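Local coordinates for lipopolysaccharide core biosynthesis protein (Thermoplasma volcanium GSS1, PDB 3GLV), which probably catalyses the transfer of the AMP part of ATP to flavin mononucleotide, yielding the coenzyme FAD, at residues 23-28 / 88-93; 55-60 / 69-74. One frame throughout, in Å; residues are numbered along the deposited sequence.

Both contacts pack a helix against the same five-stranded parallel sheet, but no helix or strand is common to the two. Contact 1 is largely buried: the end of helix 16-26 meets strand 88-91, with 4-9 and 114-117 as that strand's neighbours. Contact 2 lies nearer the surface, where helix 53-60 covers 68-71, a strand at the margin of the sheet within this chain. Their centres are about 17 Å apart, and in sequence contact 2 is nested inside the loop that contact 1 closes. Contact 1 mixes hydroxyl and hydrocarbon groups, with at most a weak hydrogen bond among them; the side chains of contact 2 are all apolar: leucine, isoleucine and alanine.

Contact 1 (23-28 / 88-93); sequences KESKKL and IITLGY
Ser25 and Thr90 bring the two backbones closest, with CA atoms 6.3 Å apart; by Leu28 and Ile88 the CA-CA distance has grown to 8.2 Å. The end of helix 16-26 thus rests on strand 88-91 and the chain then turns off as loop.

Ser25 and Thr90 point their side chains at each other. Thr90 OG1 gives Ser25 OG a weak hydrogen bond of 3.4 Å, though the exact places of that serine oxygen and of the threonine methyl are doubtful. Ser25 OG is also bonded to the backbone O of Tyr21 in the same helix, its stronger polar partner. Ser25 CB lies 3.7 Å from Thr90 OG1, and both residues also touch Val5 of strand 4-9.

Further along, Leu28 lies across Thr90, its CD1 methyl 3.8 Å from Thr90 OG1. Leu28 CB meets the end of Ile88, CD1, at 4.2 Å. Ile88 holds CG1 anti to its carbonyl carbon (chi1 -62°) and extends CD1 from there (chi2 179°), which carries that methyl to the leucine. Both residues also touch Val116 of strand 114-117.

With an alanine in place of Thr90, Ser25 OG would probably lose its weak partner on the strand, and space would be left beside Leu28 CD1, where OG1 had been. With so slight a polar link, the helix end is likely held on the sheet mainly by apolar packing, of Leu28 on Ile88 and Val116 and of Ser25 on Val5.

Contact 2 (55-60 / 69-74); sequences SRLALI and AILGHE
Leu57 is the first residue of 55-60 to meet the strand, and it does most of the work. Its CG stands anti to the backbone N (chi1 169°), sending the two methyls forward to separate targets. CD1 presses on Ala69, 3.3 Å from its CB, tighter than usual for two carbons, and comes within 3.5 Å of Ile70 N. CD2 turns to Leu71, whose CD1 it meets at 4.0 Å. Leu71 also touches Glu53 and Asn54, earlier in the same helix.

Ala58 and Leu59 face elsewhere, packing on Leu16 and Ile19 of the second subunit. A turn on from Leu57, Ile60 sets CG2 3.8 Å from Ala69 CB, so the small alanine is touched by both residues; Ile60 also touches Val34 and Phe11, the latter inferred to bind ATP.

The axes of helix segment 55-60 and strand segment 69-71 run nearly antiparallel (168°), 8.2 Å apart at closest approach. This is the return leg of a beta-alpha-beta crossover from strand 31-36 to its parallel neighbour 68-71, as in the Rossmann-like fold of the cytidylyltransferase-like nucleotidyltransferases.

Contact 1 (23-28 / 88-93)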
loop_
_atom_site.group_PDB
_atom_site.type_symbol
_atom_site.label_atom_id
_atom_site.label_comp_id
_atom_site.label_asym_id
_atom_site.label_seq_id
_atom_site.Cartn_x
_atom_site.Cartn_y
_atom_site.Cartn_z
ATOM N N LYS A 23 8.054 -5.208 -5.309
ATOM C CA LYS A 23 7.614 -6.493 -5.804
ATOM C C LYS A 23 8.702 -7.246 -6.514
ATOM O O LYS A 23 8.847 -8.484 -6.319
ATOM C CB LYS A 23 6.385 -6.356 -6.676
ATOM C CG LYS A 23 5.870 -7.639 -7.211
ATOM C CD LYS A 23 4.503 -7.479 -7.989
ATOM C CE LYS A 23 3.332 -7.087 -7.061
ATOM N NZ LYS A 23 2.085 -7.219 -7.868
ATOM N N GLU A 24 9.477 -6.544 -7.341
ATOM C CA GLU A 24 10.541 -7.229 -8.080
ATOM C C GLU A 24 11.671 -7.588 -7.098
ATOM O O GLU A 24 12.279 -8.616 -7.242
ATOM C CB GLU A 24 11.060 -6.396 -9.236
ATOM C CG GLU A 24 10.044 -6.163 -10.347
ATOM C CD GLU A 24 9.506 -7.454 -10.933
ATOM O OE1 GLU A 24 10.262 -8.166 -11.603
ATOM O OE2 GLU A 24 8.326 -7.752 -10.722
ATOM N N SER A 25 11.896 -6.758 -6.057
ATOM C CA SER A 25 12.908 -7.077 -5.094
ATOM C C SER A 25 12.519 -8.362 -4.377
ATOM O O SER A 25 13.361 -9.213 -4.177
ATOM C CB SER A 25 13.164 -5.940 -4.112
ATOM O OG SER A 25 13.618 -4.765 -4.789
ATOM N N LYS A 26 11.239 -8.494 -3.985
ATOM C CA LYS A 26 10.768 -9.666 -3.245
ATOM C C LYS A 26 10.974 -10.934 -4.063
ATOM O O LYS A 26 11.367 -11.975 -3.544
ATOM C CB LYS A 26 9.325 -9.507 -2.845
ATOM C CG LYS A 26 8.677 -10.745 -2.163
ATOM C CD LYS A 26 9.377 -11.188 -0.898
ATOM C CE LYS A 26 8.593 -12.307 -0.189
ATOM N NZ LYS A 26 7.761 -11.828 0.902
ATOM N N LYS A 27 10.782 -10.821 -5.374
ATOM C CA LYS A 27 10.915 -11.972 -6.256
ATOM C C LYS A 27 12.312 -12.579 -6.164
ATOM O O LYS A 27 12.488 -13.731 -6.576
ATOM C CB LYS A 27 10.654 -11.608 -7.716
ATOM C CG LYS A 27 9.197 -11.408 -8.023
ATOM C CD LYS A 27 8.973 -11.072 -9.474
ATOM C CE LYS A 27 7.491 -10.893 -9.726
ATOM N NZ LYS A 27 7.259 -10.193 -11.032
ATOM N N LEU A 28 13.303 -11.816 -5.704
ATOM C CA LEU A 28 14.681 -12.304 -5.775
ATOM C C LEU A 28 15.053 -13.166 -4.545
ATOM O O LEU A 28 16.133 -13.759 -4.500
ATOM C CB LEU A 28 15.680 -11.145 -5.949
ATOM C CG LEU A 28 15.690 -10.238 -7.190
ATOM C CD1 LEU A 28 16.479 -8.936 -6.872
ATOM C CD2 LEU A 28 16.218 -10.931 -8.453
ATOM N N ILE A 88 21.130 -9.713 -0.495
ATOM C CA ILE A 88 20.982 -8.893 -1.708
ATOM C C ILE A 88 20.503 -7.531 -1.386
ATOM O O ILE A 88 19.619 -7.337 -0.524
ATOM C CB ILE A 88 19.954 -9.533 -2.706
ATOM C CG1 ILE A 88 20.430 -10.906 -3.180
ATOM C CG2 ILE A 88 19.685 -8.635 -3.874
ATOM C CD1 ILE A 88 19.429 -11.618 -4.176
ATOM N N ILE A 89 21.144 -6.561 -2.015
ATOM C CA ILE A 89 20.721 -5.186 -1.951
ATOM C C ILE A 89 20.228 -4.791 -3.327
ATOM O O ILE A 89 20.876 -5.025 -4.400
ATOM C CB ILE A 89 21.792 -4.214 -1.449
ATOM C CG1 ILE A 89 22.202 -4.579 -0.072
ATOM C CG2 ILE A 89 21.196 -2.742 -1.435
ATOM C CD1 ILE A 89 23.453 -3.762 0.523
ATOM N N THR A 90 19.042 -4.228 -3.296
ATOM C CA THR A 90 18.322 -3.844 -4.500
ATOM C C THR A 90 18.400 -2.322 -4.772
ATOM O O THR A 90 18.167 -1.524 -3.872
ATOM C CB THR A 90 16.928 -4.416 -4.238
ATOM O OG1 THR A 90 16.822 -5.750 -4.834
ATOM C CG2 THR A 90 16.054 -3.662 -4.548
ATOM N N LEU A 91 18.804 -1.956 -5.993
ATOM C CA LEU A 91 18.748 -0.548 -6.474
ATOM C C LEU A 91 17.777 -0.362 -7.688
ATOM O O LEU A 91 17.504 -1.299 -8.414
ATOM C CB LEU A 91 20.130 -0.039 -6.866
ATOM C CG LEU A 91 21.265 -0.017 -5.828
ATOM C CD1 LEU A 91 22.541 0.311 -6.486
ATOM C CD2 LEU A 91 20.970 0.933 -4.666
ATOM N N GLY A 92 17.285 0.847 -7.884
ATOM C CA GLY A 92 16.498 1.229 -9.074
ATOM C C GLY A 92 17.314 1.090 -10.357
ATOM O O GLY A 92 18.543 1.142 -10.315
ATOM N N TYR A 93 16.649 0.930 -11.494
ATOM C CA TYR A 93 17.304 0.737 -12.829
ATOM C C TYR A 93 18.344 1.845 -13.227
ATOM O O TYR A 93 19.406 1.605 -13.906
ATOM C CB TYR A 93 16.212 0.688 -13.935
ATOM C CG TYR A 93 16.808 0.555 -15.315
ATOM C CD1 TYR A 93 17.404 -0.653 -15.712
ATOM C CD2 TYR A 93 16.825 1.624 -16.204
ATOM C CE1 TYR A 93 17.986 -0.810 -16.977
ATOM C CE2 TYR A 93 17.411 1.486 -17.486
ATOM C CZ TYR A 93 17.993 0.263 -17.862
ATOM O OH TYR A 93 18.577 0.088 -19.108
#

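Contact 2 (55-60 / 69-74)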
loop_
_atom_site.group_PDB
_atom_site.type_symbol
_atom_site.label_atom_id
_atom_site.label_comp_id
_atom_site.label_asym_id
_atom_site.label_seq_id
_atom_site.Cartn_x
_atom_site.Cartn_y
_atom_site.Cartn_z
ATOM N N SER A 55 4.851 7.440 9.964
ATOM C CA SER A 55 3.750 7.187 9.036
ATOM C C SER A 55 4.246 6.465 7.794
ATOM O O SER A 55 3.635 5.462 7.377
ATOM C CB SER A 55 3.023 8.463 8.661
ATOM O OG SER A 55 2.380 9.005 9.798
ATOM N N ARG A 56 5.360 6.927 7.229
ATOM C CA ARG A 56 5.813 6.316 5.981
ATOM C C ARG A 56 6.174 4.848 6.216
ATOM O O ARG A 56 5.896 3.992 5.372
ATOM C CB ARG A 56 6.987 7.076 5.353
ATOM C CG ARG A 56 6.593 8.462 4.837
ATOM C CD ARG A 56 7.726 9.282 4.129
ATOM N NE ARG A 56 8.675 9.896 5.051
ATOM C CZ ARG A 56 9.854 9.386 5.395
ATOM N NH1 ARG A 56 10.279 8.238 4.864
ATOM N NH2 ARG A 56 10.647 10.041 6.247
ATOM N N LEU A 57 6.864 4.584 7.328
ATOM C CA LEU A 57 7.282 3.228 7.694
ATOM C C LEU A 57 6.061 2.320 7.868
ATOM O O LEU A 57 6.039 1.230 7.343
ATOM C CB LEU A 57 8.117 3.236 8.996
ATOM C CG LEU A 57 8.454 1.877 9.720
ATOM C CD1 LEU A 57 9.320 1.034 8.883
ATOM C CD2 LEU A 57 9.223 2.117 11.021
ATOM N N ALA A 58 5.079 2.775 8.656
ATOM C CA ALA A 58 3.839 2.015 8.928
ATOM C C ALA A 58 3.076 1.666 7.648
ATOM O O ALA A 58 2.577 0.542 7.491
ATOM C CB ALA A 58 2.943 2.791 9.889
ATOM N N LEU A 59 2.974 2.617 6.717
ATOM C CA LEU A 59 2.278 2.329 5.483
ATOM C C LEU A 59 3.027 1.288 4.683
ATOM O O LEU A 59 2.413 0.305 4.253
ATOM C CB LEU A 59 2.044 3.587 4.642
ATOM C CG LEU A 59 1.000 3.531 3.565
ATOM C CD1 LEU A 59 -0.408 2.995 4.014
ATOM C CD2 LEU A 59 0.888 4.929 2.879
ATOM N N ILE A 60 4.331 1.457 4.501
ATOM C CA ILE A 60 5.147 0.440 3.767
ATOM C C ILE A 60 4.953 -0.988 4.344
ATOM O O ILE A 60 4.885 -1.969 3.619
ATOM C CB ILE A 60 6.657 0.836 3.790
ATOM C CG1 ILE A 60 6.982 1.704 2.584
ATOM C CG2 ILE A 60 7.592 -0.385 3.776
ATOM C CD1 ILE A 60 6.784 0.976 1.260
ATOM N N ALA A 69 9.952 -3.866 7.849
ATOM C CA ALA A 69 10.344 -2.506 7.547
ATOM C C ALA A 69 10.945 -1.847 8.740
ATOM O O ALA A 69 10.426 -1.963 9.863
ATOM C CB ALA A 69 9.156 -1.706 7.012
ATOM N N ILE A 70 12.046 -1.147 8.493
ATOM C CA ILE A 70 12.749 -0.418 9.514
ATOM C C ILE A 70 13.195 0.968 9.084
ATOM O O ILE A 70 13.389 1.277 7.884
ATOM C CB ILE A 70 13.964 -1.190 10.069
ATOM C CG1 ILE A 70 15.001 -1.441 8.993
ATOM C CG2 ILE A 70 13.541 -2.564 10.722
ATOM C CD1 ILE A 70 16.280 -1.904 9.617
ATOM N N LEU A 71 13.384 1.819 10.071
ATOM C CA LEU A 71 13.962 3.132 9.812
ATOM C C LEU A 71 15.481 3.000 9.555
ATOM O O LEU A 71 16.187 2.241 10.211
ATOM C CB LEU A 71 13.656 4.070 10.974
ATOM C CG LEU A 71 12.550 5.143 10.850
ATOM C CD1 LEU A 71 11.609 5.009 9.714
ATOM C CD2 LEU A 71 11.784 5.360 12.193
ATOM N N GLY A 72 15.988 3.761 8.619
ATOM C CA GLY A 72 17.396 3.772 8.351
ATOM C C GLY A 72 18.216 4.585 9.348
ATOM O O GLY A 72 17.710 5.096 10.318
ATOM N N HIS A 73 19.503 4.671 9.082
ATOM C CA HIS A 73 20.425 5.365 9.951
ATOM C C HIS A 73 20.839 6.685 9.403
ATOM O O HIS A 73 21.378 6.803 8.329
ATOM C CB HIS A 73 21.658 4.535 10.225
ATOM C CG HIS A 73 21.457 3.527 11.292
ATOM N ND1 HIS A 73 20.986 3.859 12.532
ATOM C CD2 HIS A 73 21.622 2.192 11.294
ATOM C CE1 HIS A 73 20.889 2.772 13.267
ATOM N NE2 HIS A 73 21.271 1.747 12.538
ATOM N N GLU A 74 20.597 7.658 10.242
ATOM C CA GLU A 74 20.659 9.059 9.980
ATOM C C GLU A 74 21.671 9.620 8.986
ATOM O O GLU A 74 21.471 10.703 8.476
ATOM C CB GLU A 74 20.721 9.765 11.328
ATOM C CG GLU A 74 19.710 9.180 12.354
ATOM C CD GLU A 74 20.075 7.805 12.883
ATOM O OE1 GLU A 74 21.070 7.244 12.452
ATOM O OE2 GLU A 74 19.382 7.290 13.773
#